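Local coordinates for ribosomal RNA small subunit methyltransferase Nep1 (PDB 3O7B), which probably methylates N1 of a specific pseudouridine in 16S ribosomal RNA, using S-adenosyl-L-methionine as methyl donor, during small-subunit biogenesis, at residues Glu79-His91 with Ile193-Thr205. Residues are numbered along the deposited sequence; the frame is centred on the assembly and turned at random. Where two conformers were deposited one is given.
Sequences EFREKRGRPDIVH and IGAFPHGDFFEET. With SAH (S-adenosyl-L-homocysteine), chain C.
The cofactor-binding loop that leaves strand 189-194 packs against segment 79-91, which carries the predicted RNA-contacting Arg-86, chiefly through Lys-83, whose ammonium lies between the rings of Phe-196 and Phe-202. NZ sits over the centre of the Phe-202 ring, 3.5 Å from its centroid, in a close cation-pi contact; the one to Phe-196 is longer, 4.9 Å from NZ to centroid. With its chain extended beyond CG (chi2 -173°), Lys-83 carries NZ to Asp-200 O, a 2.7 Å hydrogen bond, and to a salt bridge with Glu-34, which also accepts the backbone N-H of Phe-202. A methionine in its place would probably leave the Glu-34 carboxylate without its charged mate and Asp-200 O without this donor. Phe-202, the N-cap residue of helix 203-209, also turns its edge to Phe-80 in a T-shaped stack with planes at 83°, while Arg-84 NH1 lies over the opposite face of Phe-80.

In this SPOUT-type methyltransferase the same loop holds S-adenosylhomocysteine: Gly-194 N donates to the ribose O2' of the ligand, and the ligand's amino N donates to Gly-199 O. Pro-197 bridges toward the predicted RNA site, its CB meeting Ile-89 CD1 at 3.7 Å and Arg-86 NH1 at 3.8 Å. Asp-88 holds the Arg-86 guanidinium side-on, NE to OD1 at 2.9 Å and NH2 to OD2, both through syn lone pairs, consistent with its predicted role in stabilising that arginine. Deeper in, a water links Arg-86 O and Val-90 N to Ala-195 O, beside the 4.0 Å contact of Val-90 CB with Ala-195 CB.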
ATOM      1  N   GLU A  79      25.056   2.992 -10.284  1.00 23.58           N
ATOM      2  CA  GLU A  79      25.585   2.674  -8.954  1.00 23.75           C
ATOM      3  C   GLU A  79      24.442   2.421  -7.969  1.00 22.82           C
ATOM      4  O   GLU A  79      23.334   2.925  -8.168  1.00 21.92           O
ATOM      5  CB  GLU A  79      26.481   3.807  -8.433  1.00 24.82           C
ATOM      6  CG  GLU A  79      27.713   4.085  -9.298  1.00 28.94           C
ATOM      7  CD  GLU A  79      28.694   2.920  -9.338  1.00 34.36           C
ATOM      8  OE1 GLU A  79      28.949   2.300  -8.276  1.00 36.90           O
ATOM      9  OE2 GLU A  79      29.219   2.629 -10.435  1.00 37.82           O
ATOM     10  N   PHE A  80      24.729   1.665  -6.912  1.00 21.87           N
ATOM     11  CA  PHE A  80      23.733   1.228  -5.916  1.00 21.35           C
ATOM     12  C   PHE A  80      22.373   0.867  -6.533  1.00 20.49           C
ATOM     13  O   PHE A  80      21.305   1.235  -6.006  1.00 19.91           O
ATOM     14  CB  PHE A  80      23.613   2.205  -4.720  1.00 21.92           C
ATOM     15  CG  PHE A  80      23.349   3.653  -5.097  1.00 22.61           C
ATOM     16  CD1 PHE A  80      22.046   4.156  -5.148  1.00 23.06           C
ATOM     17  CD2 PHE A  80      24.410   4.538  -5.331  1.00 24.15           C
ATOM     18  CE1 PHE A  80      21.796   5.503  -5.481  1.00 24.36           C
ATOM     19  CE2 PHE A  80      24.172   5.875  -5.665  1.00 24.52           C
ATOM     20  CZ  PHE A  80      22.865   6.358  -5.739  1.00 24.25           C
ATOM     21  N   ARG A  81      22.425   0.120  -7.631  1.00 19.78           N
ATOM     22  CA  ARG A  81      21.244  -0.117  -8.444  1.00 19.90           C
ATOM     23  C   ARG A  81      20.169  -0.873  -7.673  1.00 19.39           C
ATOM     24  O   ARG A  81      18.968  -0.657  -7.905  1.00 19.50           O
ATOM     25  CB  ARG A  81      21.585  -0.828  -9.761  1.00 20.25           C
ATOM     26  CG  ARG A  81      20.375  -0.975 -10.722  1.00 21.55           C
ATOM     27  CD  ARG A  81      19.849  -2.386 -10.631  1.00 23.69           C
ATOM     28  NE  ARG A  81      18.635  -2.660 -11.407  1.00 23.28           N
ATOM     29  CZ  ARG A  81      17.396  -2.582 -10.925  1.00 22.49           C
ATOM     30  NH1 ARG A  81      17.172  -2.170  -9.676  1.00 20.77           N
ATOM     31  NH2 ARG A  81      16.378  -2.913 -11.703  1.00 22.41           N
ATOM     32  N   GLU A  82      20.584  -1.724  -6.736  1.00 19.32           N
ATOM     33  CA  GLU A  82      19.631  -2.512  -5.958  1.00 19.31           C
ATOM     34  C   GLU A  82      18.664  -1.633  -5.149  1.00 18.57           C
ATOM     35  O   GLU A  82      17.566  -2.077  -4.817  1.00 19.24           O
ATOM     36  CB  GLU A  82      20.357  -3.526  -5.054  1.00 20.33           C
ATOM     37  CG  GLU A  82      21.082  -2.947  -3.842  1.00 23.63           C
ATOM     38  CD  GLU A  82      22.441  -2.339  -4.178  1.00 28.17           C
ATOM     39  OE1 GLU A  82      22.897  -2.447  -5.345  1.00 30.01           O
ATOM     40  OE2 GLU A  82      23.059  -1.758  -3.258  1.00 31.83           O
ATOM     41  N   LYS A  83      19.057  -0.390  -4.866  1.00 17.10           N
ATOM     42  CA  LYS A  83      18.193   0.533  -4.111  1.00 16.31           C
ATOM     43  C   LYS A  83      17.228   1.340  -4.976  1.00 15.77           C
ATOM     44  O   LYS A  83      16.334   2.002  -4.444  1.00 16.10           O
ATOM     45  CB  LYS A  83      19.044   1.534  -3.317  1.00 16.66           C
ATOM     46  CG  LYS A  83      19.814   0.904  -2.179  1.00 19.10           C
ATOM     47  CD  LYS A  83      20.481   1.972  -1.339  1.00 20.69           C
ATOM     48  CE  LYS A  83      21.022   1.378  -0.057  1.00 23.61           C
ATOM     49  NZ  LYS A  83      21.723   2.402   0.778  1.00 22.92           N
ATOM     50  N   ARG A  84      17.403   1.285  -6.293  1.00 15.54           N
ATOM     51  CA  ARG A  84      16.837   2.303  -7.185  1.00 15.62           C
ATOM     52  C   ARG A  84      15.624   1.841  -7.970  1.00 15.14           C
ATOM     53  O   ARG A  84      15.420   0.638  -8.167  1.00 15.40           O
ATOM     54  CB  ARG A  84      17.920   2.826  -8.127  1.00 16.41           C
ATOM     55  CG  ARG A  84      19.093   3.392  -7.363  1.00 17.28           C
ATOM     56  CD  ARG A  84      20.233   3.774  -8.292  1.00 19.63           C
ATOM     57  NE  ARG A  84      20.105   5.156  -8.723  1.00 19.43           N
ATOM     58  CZ  ARG A  84      21.110   5.882  -9.196  1.00 22.01           C
ATOM     59  NH1 ARG A  84      22.322   5.348  -9.301  1.00 21.29           N
ATOM     60  NH2 ARG A  84      20.903   7.138  -9.549  1.00 21.85           N
ATOM     61  N   GLY A  85      14.825   2.815  -8.401  1.00 14.24           N
ATOM     62  CA  GLY A  85      13.679   2.583  -9.277  1.00 14.00           C
ATOM     63  C   GLY A  85      12.466   1.970  -8.613  1.00 13.94           C
ATOM     64  O   GLY A  85      11.659   1.330  -9.289  1.00 14.43           O
ATOM     65  N   ARG A  86      12.299   2.216  -7.318  1.00 13.08           N
ATOM     66  CA  ARG A  86      11.154   1.628  -6.571  1.00 13.20           C
ATOM     67  C   ARG A  86      10.292   2.638  -5.805  1.00 12.79           C
ATOM     68  O   ARG A  86      10.171   2.557  -4.591  1.00 13.32           O
ATOM     69  CB  ARG A  86      11.638   0.492  -5.670  1.00 13.67           C
ATOM     70  CG  ARG A  86      12.248  -0.673  -6.456  1.00 14.55           C
ATOM     71  CD  ARG A  86      11.189  -1.479  -7.251  1.00 16.12           C
ATOM     72  NE  ARG A  86      10.134  -1.931  -6.353  1.00 16.15           N
ATOM     73  CZ  ARG A  86      10.225  -2.975  -5.541  1.00 17.27           C
ATOM     74  NH1 ARG A  86      11.311  -3.734  -5.519  1.00 19.32           N
ATOM     75  NH2 ARG A  86       9.208  -3.262  -4.735  1.00 18.92           N
ATOM     76  N   PRO A  87       9.635   3.557  -6.537  1.00 13.28           N
ATOM     77  CA  PRO A  87       8.789   4.559  -5.877  1.00 13.15           C
ATOM     78  C   PRO A  87       7.533   3.953  -5.248  1.00 13.00           C
ATOM     79  O   PRO A  87       6.896   4.613  -4.418  1.00 13.01           O
ATOM     80  CB  PRO A  87       8.428   5.536  -7.006  1.00 14.02           C
ATOM     81  CG  PRO A  87       8.637   4.756  -8.289  1.00 14.99           C
ATOM     82  CD  PRO A  87       9.690   3.725  -8.005  1.00 13.40           C
ATOM     83  N   ASP A  88       7.218   2.706  -5.603  1.00 12.76           N
ATOM     84  CA  ASP A  88       6.044   2.038  -5.017  1.00 13.40           C
ATOM     85  C   ASP A  88       6.185   1.885  -3.514  1.00 12.94           C
ATOM     86  O   ASP A  88       5.193   1.904  -2.767  1.00 12.80           O
ATOM     87  CB  ASP A  88       5.848   0.657  -5.638  1.00 13.63           C
ATOM     88  CG  ASP A  88       7.098  -0.189  -5.563  1.00 15.13           C
ATOM     89  OD1 ASP A  88       8.050   0.146  -6.310  1.00 15.89           O
ATOM     90  OD2 ASP A  88       7.121  -1.163  -4.777  1.00 17.65           O
ATOM     91  N   ILE A  89       7.421   1.733  -3.034  1.00 12.13           N
ATOM     92  CA  ILE A  89       7.594   1.464  -1.615  1.00 12.07           C
ATOM     93  C   ILE A  89       7.161   2.667  -0.772  1.00 12.21           C
ATOM     94  O   ILE A  89       6.324   2.555   0.140  1.00 12.67           O
ATOM     95  CB  ILE A  89       9.043   1.057  -1.274  1.00 12.54           C
ATOM     96  CG1 ILE A  89       9.378  -0.261  -1.967  1.00 13.36           C
ATOM     97  CG2 ILE A  89       9.244   0.953   0.236  1.00 14.15           C
ATOM     98  CD1 ILE A  89      10.872  -0.603  -1.945  1.00 15.92           C
ATOM     99  N   VAL A  90       7.709   3.839  -1.083  1.00 11.84           N
ATOM    100  CA  VAL A  90       7.350   5.004  -0.298  1.00 12.29           C
ATOM    101  C   VAL A  90       5.884   5.413  -0.548  1.00 11.75           C
ATOM    102  O   VAL A  90       5.231   5.917   0.353  1.00 12.17           O
ATOM    103  CB  VAL A  90       8.367   6.183  -0.506  1.00 12.66           C
ATOM    104  CG1 VAL A  90       8.209   6.835  -1.857  1.00 14.18           C
ATOM    105  CG2 VAL A  90       8.241   7.207   0.611  1.00 13.82           C
ATOM    106  N   HIS A  91       5.372   5.148  -1.749  1.00 11.82           N
ATOM    107  CA  HIS A  91       3.948   5.415  -2.043  1.00 12.02           C
ATOM    108  C   HIS A  91       3.052   4.755  -1.010  1.00 11.64           C
ATOM    109  O   HIS A  91       2.221   5.417  -0.389  1.00 11.24           O
ATOM    110  CB  HIS A  91       3.604   4.894  -3.435  1.00 11.98           C
ATOM    111  CG  HIS A  91       2.165   5.084  -3.815  1.00 12.28           C
ATOM    112  ND1 HIS A  91       1.444   4.107  -4.470  1.00 13.13           N
ATOM    113  CD2 HIS A  91       1.314   6.115  -3.605  1.00 12.90           C
ATOM    114  CE1 HIS A  91       0.209   4.537  -4.664  1.00 13.46           C
ATOM    115  NE2 HIS A  91       0.104   5.754  -4.155  1.00 13.03           N
ATOM    116  N   ILE A 193      12.344   5.136   9.044  1.00 12.33           N
ATOM    117  CA  ILE A 193      12.152   3.839   8.413  1.00 12.99           C
ATOM    118  C   ILE A 193      12.676   3.900   6.985  1.00 11.85           C
ATOM    119  O   ILE A 193      12.331   4.823   6.219  1.00 11.72           O
ATOM    120  CB  ILE A 193      10.633   3.468   8.406  1.00 13.30           C
ATOM    121  CG1 ILE A 193      10.085   3.403   9.844  1.00 13.32           C
ATOM    122  CG2 ILE A 193      10.375   2.165   7.626  1.00 15.02           C
ATOM    123  CD1 ILE A 193       8.532   3.415   9.983  1.00 14.31           C
ATOM    124  N   GLY A 194      13.503   2.935   6.594  1.00 11.96           N
ATOM    125  CA  GLY A 194      13.993   2.900   5.226  1.00 12.48           C
ATOM    126  C   GLY A 194      12.861   2.652   4.239  1.00 13.26           C
ATOM    127  O   GLY A 194      11.912   1.879   4.555  1.00 13.69           O
ATOM    128  N   ALA A 195      12.965   3.266   3.066  1.00 13.09           N
ATOM    129  CA  ALA A 195      11.962   3.103   2.009  1.00 13.65           C
ATOM    130  C   ALA A 195      12.600   2.673   0.688  1.00 14.31           C
ATOM    131  O   ALA A 195      12.278   3.195  -0.372  1.00 14.82           O
ATOM    132  CB  ALA A 195      11.126   4.393   1.844  1.00 13.98           C
ATOM    133  N   PHE A 196      13.531   1.729   0.782  1.00 15.45           N
ATOM    134  CA  PHE A 196      14.246   1.198  -0.380  1.00 15.80           C
ATOM    135  C   PHE A 196      14.188  -0.332  -0.262  1.00 16.04           C
ATOM    136  O   PHE A 196      13.983  -0.858   0.821  1.00 16.36           O
ATOM    137  CB  PHE A 196      15.707   1.704  -0.400  1.00 16.30           C
ATOM    138  CG  PHE A 196      16.450   1.463   0.882  1.00 16.47           C
ATOM    139  CD1 PHE A 196      17.186   0.292   1.071  1.00 17.93           C
ATOM    140  CD2 PHE A 196      16.376   2.374   1.933  1.00 16.15           C
ATOM    141  CE1 PHE A 196      17.861   0.066   2.279  1.00 18.92           C
ATOM    142  CE2 PHE A 196      17.043   2.148   3.138  1.00 17.71           C
ATOM    143  CZ  PHE A 196      17.781   0.989   3.318  1.00 17.76           C
ATOM    144  N   PRO A 197      14.316  -1.049  -1.388  1.00 16.93           N
ATOM    145  CA  PRO A 197      14.069  -2.500  -1.332  1.00 17.55           C
ATOM    146  C   PRO A 197      15.201  -3.424  -0.858  1.00 17.93           C
ATOM    147  O   PRO A 197      14.927  -4.513  -0.342  1.00 18.45           O
ATOM    148  CB  PRO A 197      13.723  -2.842  -2.783  1.00 18.28           C
ATOM    149  CG  PRO A 197      14.437  -1.842  -3.576  1.00 18.55           C
ATOM    150  CD  PRO A 197      14.524  -0.576  -2.763  1.00 16.46           C
ATOM    151  N   HIS A 198      16.452  -3.007  -1.060  1.00 18.20           N
ATOM    152  CA  HIS A 198      17.611  -3.890  -0.832  1.00 18.50           C
ATOM    153  C   HIS A 198      18.779  -3.110  -0.285  1.00 19.74           C
ATOM    154  O   HIS A 198      18.866  -1.900  -0.479  1.00 19.60           O
ATOM    155  CB  HIS A 198      18.094  -4.553  -2.126  1.00 18.42           C
ATOM    156  CG  HIS A 198      17.045  -5.331  -2.844  1.00 19.18           C
ATOM    157  ND1 HIS A 198      16.557  -6.526  -2.371  1.00 21.13           N
ATOM    158  CD2 HIS A 198      16.402  -5.086  -4.010  1.00 19.29           C
ATOM    159  CE1 HIS A 198      15.648  -6.983  -3.214  1.00 20.53           C
ATOM    160  NE2 HIS A 198      15.534  -6.130  -4.213  1.00 19.68           N
ATOM    161  N   GLY A 199      19.704  -3.827   0.352  1.00 20.56           N
ATOM    162  CA  GLY A 199      20.925  -3.206   0.862  1.00 21.81           C
ATOM    163  C   GLY A 199      20.757  -2.620   2.248  1.00 22.38           C
ATOM    164  O   GLY A 199      19.746  -2.810   2.915  1.00 23.63           O
ATOM    165  N   ASP A 200      21.790  -1.907   2.687  1.00 23.79           N
ATOM    166  CA  ASP A 200      21.821  -1.301   4.015  1.00 24.14           C
ATOM    167  C   ASP A 200      21.877   0.205   3.850  1.00 22.39           C
ATOM    168  O   ASP A 200      22.192   0.684   2.774  1.00 22.58           O
ATOM    169  CB  ASP A 200      23.073  -1.759   4.764  1.00 25.61           C
ATOM    170  CG  ASP A 200      23.056  -3.241   5.057  1.00 29.80           C
ATOM    171  OD1 ASP A 200      23.742  -3.992   4.329  1.00 34.94           O
ATOM    172  OD2 ASP A 200      22.341  -3.651   5.997  1.00 35.67           O
ATOM    173  N   PHE A 201      21.586   0.943   4.915  1.00 20.85           N
ATOM    174  CA  PHE A 201      21.692   2.401   4.867  1.00 19.86           C
ATOM    175  C   PHE A 201      23.089   2.844   4.457  1.00 19.57           C
ATOM    176  O   PHE A 201      24.082   2.230   4.859  1.00 20.06           O
ATOM    177  CB  PHE A 201      21.377   3.013   6.224  1.00 19.02           C
ATOM    178  CG  PHE A 201      19.953   2.807   6.664  1.00 18.99           C
ATOM    179  CD1 PHE A 201      18.925   3.531   6.076  1.00 18.74           C
ATOM    180  CD2 PHE A 201      19.647   1.913   7.677  1.00 20.66           C
ATOM    181  CE1 PHE A 201      17.606   3.341   6.491  1.00 18.90           C
ATOM    182  CE2 PHE A 201      18.322   1.719   8.095  1.00 20.09           C
ATOM    183  CZ  PHE A 201      17.309   2.448   7.496  1.00 18.43           C
ATOM    184  N   PHE A 202      23.171   3.898   3.656  1.00 18.77           N
ATOM    185  CA  PHE A 202      24.455   4.569   3.422  1.00 19.12           C
ATOM    186  C   PHE A 202      25.032   5.040   4.749  1.00 19.71           C
ATOM    187  O   PHE A 202      24.318   5.484   5.652  1.00 19.02           O
ATOM    188  CB  PHE A 202      24.268   5.796   2.536  1.00 19.58           C
ATOM    189  CG  PHE A 202      23.852   5.483   1.117  1.00 19.91           C
ATOM    190  CD1 PHE A 202      24.561   4.561   0.334  1.00 21.35           C
ATOM    191  CD2 PHE A 202      22.766   6.160   0.544  1.00 20.96           C
ATOM    192  CE1 PHE A 202      24.173   4.294  -0.986  1.00 23.84           C
ATOM    193  CE2 PHE A 202      22.374   5.903  -0.771  1.00 22.42           C
ATOM    194  CZ  PHE A 202      23.078   4.968  -1.543  1.00 22.68           C
ATOM    195  N   GLU A 203      26.357   4.980   4.863  1.00 20.34           N
ATOM    196  CA  GLU A 203      27.014   5.525   6.045  1.00 21.21           C
ATOM    197  C   GLU A 203      26.690   7.008   6.240  1.00 20.53           C
ATOM    198  O   GLU A 203      26.482   7.451   7.381  1.00 20.13           O
ATOM    199  CB  GLU A 203      28.529   5.288   5.992  1.00 22.34           C
ATOM    200  CG  GLU A 203      28.943   3.845   6.273  1.00 26.38           C
ATOM    201  CD  GLU A 203      28.408   3.298   7.603  1.00 32.06           C
ATOM    202  OE1 GLU A 203      28.360   4.050   8.609  1.00 34.63           O
ATOM    203  OE2 GLU A 203      28.038   2.101   7.638  1.00 36.01           O
ATOM    204  N   GLU A 204      26.620   7.762   5.140  0.50 20.39           N
ATOM    205  CA  GLU A 204      26.263   9.178   5.207  0.50 20.59           C
ATOM    206  C   GLU A 204      24.908   9.406   5.883  0.50 19.32           C
ATOM    207  O   GLU A 204      24.764  10.305   6.703  0.50 19.06           O
ATOM    208  CB  GLU A 204      26.280   9.837   3.822  0.50 20.76           C
ATOM    209  CG  GLU A 204      25.885  11.316   3.870  0.50 22.80           C
ATOM    210  CD  GLU A 204      26.105  12.063   2.563  0.50 22.69           C
ATOM    211  OE1 GLU A 204      26.523  11.445   1.556  0.50 26.45           O
ATOM    212  OE2 GLU A 204      25.852  13.287   2.554  0.50 26.56           O
ATOM    213  N   THR A 205      23.918   8.586   5.532  1.00 18.63           N
ATOM    214  CA  THR A 205      22.592   8.694   6.133  1.00 17.76           C
ATOM    215  C   THR A 205      22.658   8.537   7.649  1.00 16.63           C
ATOM    216  O   THR A 205      22.100   9.339   8.398  1.00 16.09           O
ATOM    217  CB  THR A 205      21.657   7.624   5.536  1.00 17.51           C
ATOM    218  OG1 THR A 205      21.598   7.787   4.123  1.00 18.31           O
ATOM    219  CG2 THR A 205      20.240   7.723   6.116  1.00 17.60           C
TER
HETATM  220  N   SAH C 301      17.997  -3.544   4.941  1.00 36.55           N
HETATM  221  CA  SAH C 301      16.882  -4.310   4.310  1.00 36.37           C
HETATM  222  CB  SAH C 301      16.345  -3.537   3.113  1.00 36.18           C
HETATM  223  CG  SAH C 301      15.334  -2.459   3.497  1.00 34.05           C
HETATM  224  SD  SAH C 301      13.896  -3.119   4.395  1.00 30.06           S
HETATM  225  C   SAH C 301      17.308  -5.715   3.899  1.00 36.98           C
HETATM  226  O   SAH C 301      18.427  -6.142   4.193  1.00 37.52           O
HETATM  227  C5' SAH C 301      12.924  -1.631   4.756  1.00 25.07           C
HETATM  228  C4' SAH C 301      13.092  -0.977   6.123  1.00 22.67           C
HETATM  229  O4' SAH C 301      12.341  -1.641   7.122  1.00 20.85           O
HETATM  230  C3' SAH C 301      14.507  -0.992   6.673  1.00 20.99           C
HETATM  231  O3' SAH C 301      15.313  -0.011   6.069  1.00 20.37           O
HETATM  232  C2' SAH C 301      14.256  -0.741   8.137  1.00 19.54           C
HETATM  233  O2' SAH C 301      14.008   0.647   8.374  1.00 18.24           O
HETATM  234  C1' SAH C 301      12.966  -1.499   8.388  1.00 21.32           C
HETATM  235  N9  SAH C 301      13.112  -2.871   8.946  1.00 21.03           N
HETATM  236  C8  SAH C 301      13.205  -4.053   8.248  1.00 21.83           C
HETATM  237  N7  SAH C 301      13.280  -5.074   9.142  1.00 20.12           N
HETATM  238  C5  SAH C 301      13.203  -4.560  10.387  1.00 19.73           C
HETATM  239  C6  SAH C 301      13.234  -5.134  11.653  1.00 20.96           C
HETATM  240  N6  SAH C 301      13.348  -6.463  11.814  1.00 22.94           N
HETATM  241  N1  SAH C 301      13.131  -4.332  12.765  1.00 21.85           N
HETATM  242  C2  SAH C 301      13.027  -2.959  12.634  1.00 20.65           C
HETATM  243  N3  SAH C 301      13.005  -2.397  11.377  1.00 20.80           N
HETATM  244  C4  SAH C 301      13.104  -3.174  10.276  1.00 19.72           C
HETATM  245  O   HOH W   1      10.500   4.142  -2.321  1.00 14.05           O